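PDB 5UID: aminotransferase TlmJ from Streptoalloteichus hindustanus, which probably catalyses pyridoxal 5'-phosphate-dependent transamination in natural-product biosynthesis. Local coordinates for residues L82-F87 / P346-A351; D116-K121 / V142-L147. All blocks are in the same frame, centred on the assembly; numbering follows the deposited sequence.

Contact 1 (L82-F87 / P346-A351); sequences LPSISF and PGAERA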
ATOM      1  N   LEU A  82     -14.151  14.917  13.619  1.00 32.24           N
ATOM      2  CA  LEU A  82     -13.291  13.905  14.211  1.00 30.62           C
ATOM      3  C   LEU A  82     -12.606  14.537  15.411  1.00 33.70           C
ATOM      4  O   LEU A  82     -12.374  15.751  15.415  1.00 32.10           O
ATOM      5  CB  LEU A  82     -12.250  13.370  13.212  1.00 25.02           C
ATOM      6  CG  LEU A  82     -11.079  14.243  12.749  1.00 25.18           C
ATOM      7  CD1 LEU A  82     -10.087  13.397  11.952  1.00 22.31           C
ATOM      8  CD2 LEU A  82     -11.538  15.444  11.921  1.00 19.97           C
ATOM      9  N   PRO A  83     -12.297  13.759  16.448  1.00 29.95           N
ATOM     10  CA  PRO A  83     -11.609  14.336  17.606  1.00 33.66           C
ATOM     11  C   PRO A  83     -10.223  14.832  17.230  1.00 30.97           C
ATOM     12  O   PRO A  83      -9.572  14.300  16.326  1.00 28.81           O
ATOM     13  CB  PRO A  83     -11.540  13.170  18.599  1.00 24.99           C
ATOM     14  CG  PRO A  83     -11.663  11.947  17.758  1.00 28.03           C
ATOM     15  CD  PRO A  83     -12.581  12.327  16.635  1.00 26.98           C
ATOM     16  N   SER A  84      -9.781  15.882  17.927  1.00 28.44           N
ATOM     17  CA  SER A  84      -8.417  16.363  17.742  1.00 30.73           C
ATOM     18  C   SER A  84      -7.406  15.256  17.995  1.00 25.86           C
ATOM     19  O   SER A  84      -6.340  15.228  17.369  1.00 26.83           O
ATOM     20  CB  SER A  84      -8.151  17.554  18.660  1.00 32.91           C
ATOM     21  OG  SER A  84      -6.849  18.071  18.461  1.00 38.93           O
ATOM     22  N   ILE A  85      -7.728  14.332  18.895  1.00 25.58           N
ATOM     23  CA  ILE A  85      -6.866  13.171  19.156  1.00 24.15           C
ATOM     24  C   ILE A  85      -7.274  12.110  18.142  1.00 21.44           C
ATOM     25  O   ILE A  85      -8.008  11.161  18.428  1.00 28.82           O
ATOM     26  CB  ILE A  85      -6.973  12.684  20.605  1.00 27.04           C
ATOM     27  CG1 ILE A  85      -6.759  13.852  21.572  1.00 20.51           C
ATOM     28  CG2 ILE A  85      -5.963  11.572  20.872  1.00 26.77           C
ATOM     29  CD1 ILE A  85      -5.451  14.587  21.363  1.00 26.64           C
ATOM     30  N   SER A  86      -6.795  12.285  16.912  1.00 21.85           N
ATOM     31  CA  SER A  86      -7.018  11.323  15.843  1.00 24.89           C
ATOM     32  C   SER A  86      -5.712  11.101  15.098  1.00 28.44           C
ATOM     33  O   SER A  86      -4.785  11.911  15.173  1.00 26.19           O
ATOM     34  CB  SER A  86      -8.109  11.786  14.865  1.00 26.80           C
ATOM     35  OG  SER A  86      -9.380  11.834  15.491  1.00 28.85           O
ATOM     36  N   PHE A  87      -5.648   9.985  14.379  1.00 27.01           N
ATOM     37  CA  PHE A  87      -4.487   9.699  13.553  1.00 25.71           C
ATOM     38  C   PHE A  87      -4.419  10.681  12.391  1.00 25.77           C
ATOM     39  O   PHE A  87      -5.445  11.061  11.819  1.00 28.66           O
ATOM     40  CB  PHE A  87      -4.545   8.262  13.035  1.00 27.52           C
ATOM     41  CG  PHE A  87      -3.378   7.883  12.172  1.00 27.38           C
ATOM     42  CD1 PHE A  87      -2.108   7.765  12.716  1.00 26.04           C
ATOM     43  CD2 PHE A  87      -3.549   7.640  10.820  1.00 27.28           C
ATOM     44  CE1 PHE A  87      -1.030   7.418  11.923  1.00 24.29           C
ATOM     45  CE2 PHE A  87      -2.476   7.292  10.022  1.00 25.45           C
ATOM     46  CZ  PHE A  87      -1.215   7.179  10.576  1.00 25.66           C
ATOM     47  N   PRO A 346      -9.967  22.688  24.928  1.00 32.75           N
ATOM     48  CA  PRO A 346      -9.206  22.538  26.181  1.00 32.34           C
ATOM     49  C   PRO A 346      -8.907  21.099  26.554  1.00 34.00           C
ATOM     50  O   PRO A 346      -7.827  20.818  27.090  1.00 35.08           O
ATOM     51  CB  PRO A 346     -10.115  23.211  27.219  1.00 31.70           C
ATOM     52  CG  PRO A 346     -10.944  24.169  26.430  1.00 42.26           C
ATOM     53  CD  PRO A 346     -11.178  23.506  25.105  1.00 40.23           C
ATOM     54  N   GLY A 347      -9.831  20.174  26.287  1.00 26.62           N
ATOM     55  CA  GLY A 347      -9.600  18.788  26.662  1.00 38.22           C
ATOM     56  C   GLY A 347      -8.411  18.184  25.940  1.00 35.11           C
ATOM     57  O   GLY A 347      -7.522  17.597  26.562  1.00 34.49           O
ATOM     58  N   ALA A 348      -8.376  18.329  24.614  1.00 34.18           N
ATOM     59  CA  ALA A 348      -7.276  17.766  23.839  1.00 28.36           C
ATOM     60  C   ALA A 348      -5.966  18.487  24.127  1.00 30.71           C
ATOM     61  O   ALA A 348      -4.900  17.861  24.160  1.00 28.50           O
ATOM     62  CB  ALA A 348      -7.607  17.820  22.347  1.00 23.54           C
ATOM     63  N   GLU A 349      -6.025  19.804  24.339  1.00 31.48           N
ATOM     64  CA  GLU A 349      -4.818  20.564  24.649  1.00 34.27           C
ATOM     65  C   GLU A 349      -4.223  20.121  25.979  1.00 37.96           C
ATOM     66  O   GLU A 349      -3.012  19.898  26.088  1.00 41.51           O
ATOM     67  CB  GLU A 349      -5.133  22.062  24.664  1.00 37.60           C
ATOM     68  CG  GLU A 349      -5.501  22.627  23.298  1.00 41.90           C
ATOM     69  CD  GLU A 349      -6.099  24.024  23.373  1.00 44.94           C
ATOM     70  OE1 GLU A 349      -6.009  24.656  24.445  1.00 49.60           O
ATOM     71  OE2 GLU A 349      -6.662  24.486  22.357  1.00 42.59           O
ATOM     72  N   ARG A 350      -5.069  19.986  27.004  1.00 37.64           N
ATOM     73  CA  ARG A 350      -4.596  19.510  28.300  1.00 41.78           C
ATOM     74  C   ARG A 350      -4.056  18.087  28.203  1.00 43.33           C
ATOM     75  O   ARG A 350      -3.021  17.765  28.797  1.00 42.07           O
ATOM     76  CB  ARG A 350      -5.726  19.588  29.327  1.00 37.93           C
ATOM     77  CG  ARG A 350      -5.391  18.961  30.667  1.00 40.66           C
ATOM     78  CD  ARG A 350      -6.591  18.971  31.597  1.00 43.44           C
ATOM     79  NE  ARG A 350      -6.313  18.285  32.854  1.00 49.54           N
ATOM     80  CZ  ARG A 350      -7.207  18.107  33.821  1.00 59.68           C
ATOM     81  NH1 ARG A 350      -8.443  18.566  33.679  1.00 61.96           N
ATOM     82  NH2 ARG A 350      -6.864  17.470  34.933  1.00 63.45           N
ATOM     83  N   ALA A 351      -4.745  17.222  27.453  1.00 35.79           N
ATOM     84  CA  ALA A 351      -4.300  15.840  27.317  1.00 32.03           C
ATOM     85  C   ALA A 351      -2.940  15.760  26.636  1.00 32.17           C
ATOM     86  O   ALA A 351      -2.108  14.917  26.993  1.00 33.64           O
ATOM     87  CB  ALA A 351      -5.339  15.029  26.542  1.00 26.88           C
TER
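The methyl group of A348 overlaps S84 and I85, projecting from the first turn of helix 346-354 onto the bend that follows strand 79-83. Its closest approach is to the methylene of the serine, S84 CB to A348 CB at 3.7 Å, while the end of the isoleucine lies alongside, I85 CD1 to A348 CB at 4.0 Å. CG1 and CD1, the two isoleucine atoms that meet the alanine, form one branch: CG1 sits beside the backbone N (chi1 -52°) and carries CD1 toward the alanine. The contact is small, apolar and buried, with S84 OG also 4.0 Å from A348 CB.

Polar groups frame this packing. S84 OG hydrogen bonds to H334 ND1, and the other imidazole nitrogen of H334 pairs with E349 OE2, so one ring bridges the two segments next to the methyl contact. The bend itself is an inverse gamma turn centred on I85, with only a weak hydrogen bond from S86 N to S84 O. A firmer tie runs from S86 OG to P83 O at 2.6 Å, the hydroxyl approaching 24° off the carbonyl plane.

This is a worked example of a helix from the C-terminal region docked on the loop after a strand. D105, just past strand 100-104, receives the backbone N-H groups of G347 and A348, fixing the start of helix 346-354. Strand 79-83 pairs with that same strand through L82, whose side chain packs against helix 88-95.

Contact 2 (D116-K121 / V142-L147); sequences DHVAEK and VAIAEL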
ATOM      1  N   ASP A 116     -21.473  14.524  23.287  1.00 33.45           N
ATOM      2  CA  ASP A 116     -21.668  15.969  23.357  1.00 39.52           C
ATOM      3  C   ASP A 116     -20.560  16.719  22.627  1.00 41.42           C
ATOM      4  O   ASP A 116     -20.811  17.759  22.008  1.00 41.34           O
ATOM      5  CB  ASP A 116     -21.747  16.418  24.817  1.00 39.64           C
ATOM      6  CG  ASP A 116     -23.048  16.018  25.483  1.00 47.01           C
ATOM      7  OD1 ASP A 116     -24.067  15.902  24.770  1.00 51.56           O
ATOM      8  OD2 ASP A 116     -23.056  15.818  26.716  1.00 51.15           O
ATOM      9  N   HIS A 117     -19.328  16.206  22.689  1.00 37.93           N
ATOM     10  CA  HIS A 117     -18.225  16.833  21.965  1.00 39.52           C
ATOM     11  C   HIS A 117     -18.443  16.767  20.458  1.00 38.86           C
ATOM     12  O   HIS A 117     -18.197  17.748  19.745  1.00 32.56           O
ATOM     13  CB  HIS A 117     -16.902  16.169  22.346  1.00 28.27           C
ATOM     14  CG  HIS A 117     -16.402  16.554  23.703  1.00 35.23           C
ATOM     15  ND1 HIS A 117     -15.670  15.700  24.500  1.00 35.55           N
ATOM     16  CD2 HIS A 117     -16.529  17.706  24.403  1.00 35.61           C
ATOM     17  CE1 HIS A 117     -15.369  16.308  25.633  1.00 32.37           C
ATOM     18  NE2 HIS A 117     -15.876  17.528  25.600  1.00 33.01           N
ATOM     19  N   VAL A 118     -18.897  15.618  19.956  1.00 40.76           N
ATOM     20  CA  VAL A 118     -19.166  15.487  18.529  1.00 35.74           C
ATOM     21  C   VAL A 118     -20.335  16.378  18.124  1.00 34.22           C
ATOM     22  O   VAL A 118     -20.283  17.061  17.094  1.00 32.73           O
ATOM     23  CB  VAL A 118     -19.426  14.012  18.166  1.00 29.09           C
ATOM     24  CG1 VAL A 118     -19.655  13.863  16.667  1.00 28.16           C
ATOM     25  CG2 VAL A 118     -18.268  13.142  18.623  1.00 30.15           C
ATOM     26  N   ALA A 119     -21.398  16.395  18.933  1.00 39.68           N
ATOM     27  CA  ALA A 119     -22.588  17.168  18.590  1.00 45.59           C
ATOM     28  C   ALA A 119     -22.288  18.657  18.479  1.00 46.28           C
ATOM     29  O   ALA A 119     -22.892  19.350  17.652  1.00 48.08           O
ATOM     30  CB  ALA A 119     -23.687  16.929  19.625  1.00 36.77           C
ATOM     31  N   GLU A 120     -21.358  19.166  19.290  1.00 44.77           N
ATOM     32  CA  GLU A 120     -21.045  20.590  19.262  1.00 48.56           C
ATOM     33  C   GLU A 120     -20.394  21.016  17.953  1.00 38.77           C
ATOM     34  O   GLU A 120     -20.388  22.210  17.638  1.00 41.83           O
ATOM     35  CB  GLU A 120     -20.137  20.952  20.441  1.00 60.61           C
ATOM     36  CG  GLU A 120     -20.078  22.442  20.742  1.00 76.06           C
ATOM     37  CD  GLU A 120     -19.018  22.788  21.768  1.00 87.98           C
ATOM     38  OE1 GLU A 120     -18.303  21.868  22.222  1.00 89.58           O
ATOM     39  OE2 GLU A 120     -18.897  23.981  22.118  1.00 92.74           O
ATOM     40  N   LYS A 121     -19.854  20.074  17.183  1.00 36.60           N
ATOM     41  CA  LYS A 121     -19.230  20.379  15.905  1.00 35.21           C
ATOM     42  C   LYS A 121     -20.074  19.949  14.713  1.00 36.70           C
ATOM     43  O   LYS A 121     -19.674  20.193  13.571  1.00 36.06           O
ATOM     44  CB  LYS A 121     -17.846  19.727  15.823  1.00 29.65           C
ATOM     45  CG  LYS A 121     -16.887  20.176  16.915  1.00 34.57           C
ATOM     46  CD  LYS A 121     -16.623  21.672  16.842  1.00 35.50           C
ATOM     47  CE  LYS A 121     -15.695  22.125  17.957  1.00 32.23           C
ATOM     48  NZ  LYS A 121     -15.465  23.596  17.914  1.00 38.45           N
ATOM     49  N   VAL A 142     -21.298   4.109  21.753  1.00 28.71           N
ATOM     50  CA  VAL A 142     -22.715   3.814  21.538  1.00 31.22           C
ATOM     51  C   VAL A 142     -23.516   5.103  21.388  1.00 34.54           C
ATOM     52  O   VAL A 142     -24.330   5.242  20.469  1.00 38.52           O
ATOM     53  CB  VAL A 142     -23.264   2.937  22.679  1.00 31.33           C
ATOM     54  CG1 VAL A 142     -24.778   2.804  22.564  1.00 33.23           C
ATOM     55  CG2 VAL A 142     -22.605   1.570  22.655  1.00 30.66           C
ATOM     56  N   ALA A 143     -23.299   6.064  22.288  1.00 33.99           N
ATOM     57  CA  ALA A 143     -24.016   7.332  22.189  1.00 36.35           C
ATOM     58  C   ALA A 143     -23.598   8.108  20.945  1.00 39.11           C
ATOM     59  O   ALA A 143     -24.428   8.780  20.321  1.00 39.53           O
ATOM     60  CB  ALA A 143     -23.789   8.167  23.448  1.00 34.24           C
ATOM     61  N   ILE A 144     -22.318   8.029  20.572  1.00 36.55           N
ATOM     62  CA  ILE A 144     -21.853   8.692  19.356  1.00 36.15           C
ATOM     63  C   ILE A 144     -22.543   8.097  18.135  1.00 38.78           C
ATOM     64  O   ILE A 144     -23.030   8.823  17.259  1.00 36.57           O
ATOM     65  CB  ILE A 144     -20.319   8.596  19.246  1.00 33.76           C
ATOM     66  CG1 ILE A 144     -19.656   9.481  20.306  1.00 29.15           C
ATOM     67  CG2 ILE A 144     -19.850   8.977  17.845  1.00 27.14           C
ATOM     68  CD1 ILE A 144     -18.155   9.296  20.409  1.00 27.73           C
ATOM     69  N   ALA A 145     -22.611   6.765  18.069  1.00 38.39           N
ATOM     70  CA  ALA A 145     -23.283   6.110  16.952  1.00 38.28           C
ATOM     71  C   ALA A 145     -24.764   6.462  16.915  1.00 38.81           C
ATOM     72  O   ALA A 145     -25.332   6.680  15.838  1.00 33.68           O
ATOM     73  CB  ALA A 145     -23.092   4.595  17.037  1.00 34.99           C
ATOM     74  N   GLU A 146     -25.406   6.528  18.085  1.00 33.09           N
ATOM     75  CA  GLU A 146     -26.817   6.895  18.132  1.00 38.02           C
ATOM     76  C   GLU A 146     -27.030   8.331  17.669  1.00 37.98           C
ATOM     77  O   GLU A 146     -28.002   8.621  16.963  1.00 41.42           O
ATOM     78  CB  GLU A 146     -27.365   6.694  19.545  1.00 36.77           C
ATOM     79  CG  GLU A 146     -28.830   7.058  19.695  1.00 43.88           C
ATOM     80  CD  GLU A 146     -29.727   6.268  18.759  1.00 45.23           C
ATOM     81  OE1 GLU A 146     -29.418   5.091  18.477  1.00 49.45           O
ATOM     82  OE2 GLU A 146     -30.737   6.833  18.298  1.00 50.64           O
ATOM     83  N   LEU A 147     -26.130   9.240  18.053  1.00 37.03           N
ATOM     84  CA  LEU A 147     -26.231  10.628  17.608  1.00 39.71           C
ATOM     85  C   LEU A 147     -26.125  10.729  16.090  1.00 36.06           C
ATOM     86  O   LEU A 147     -26.934  11.405  15.444  1.00 37.37           O
ATOM     87  CB  LEU A 147     -25.145  11.469  18.281  1.00 43.14           C
ATOM     88  CG  LEU A 147     -24.878  12.851  17.679  1.00 44.69           C
ATOM     89  CD1 LEU A 147     -26.064  13.780  17.894  1.00 45.11           C
ATOM     90  CD2 LEU A 147     -23.606  13.448  18.259  1.00 47.36           C
TER
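V118 and L147 meet where two helices of successive beta-alpha-beta crossovers lie side by side, in the large sheet-and-helix domain expected of a fold type I pyridoxal phosphate enzyme. Helix 115-119 connects strands 100-104 and 126-132, passing over strand 79-83 between them; helix 141-151 connects 126-132 to its neighbour 155-158.

With CG anti to the backbone N (chi1 165°), L147 stretches across the groove between the helices; its second torsion (chi2 68°) folds CD1 back and sets CD2 anti to CA, so that CD2 is the methyl presented to the facing backbone. V118 points toward the second helix and is met by two residues one turn apart: its CB faces L147 CD2 at 4.2 Å, and its CG2 methyl faces I144 CD1, also at 4.2 Å. I144 does not aim straight at V118, since its CB leaves the helix to one side; its extended chain (chi2 171°) brings the terminal methyl up to the valine.

The interface is therefore purely apolar and graded in depth. V118 and I144 form its buried side, V118 also resting on V81 of the sheet beneath, whereas A119 and L147 remain partly exposed and the leucine extends on to touch L122. A119 offers its flank, and the same leucine methyl rests against its side chain and backbone: L147 CD2 lies 3.7 Å from A119 CB and equally 3.7 Å from A119 N.

In the fold
Contact 2 is nested along the chain within the long loop that contact 1 closes, and the two illustrate different ways of packing helices around one sheet: over its face and at a strand end. Their centres are 15 Å apart and their nearest atoms about 6 Å, without touching. Contact 2 joins helices close in sequence; contact 1 brings a helix from far along the chain to the end of strand 79-83. D105 lies between them, bonded to the first turn of helix 346-354 and touched by the side chain of H117. None of the residues seen around the cofactor, which include T191, D193 and N248, belongs to the four segments; the contacts themselves are apolar packing.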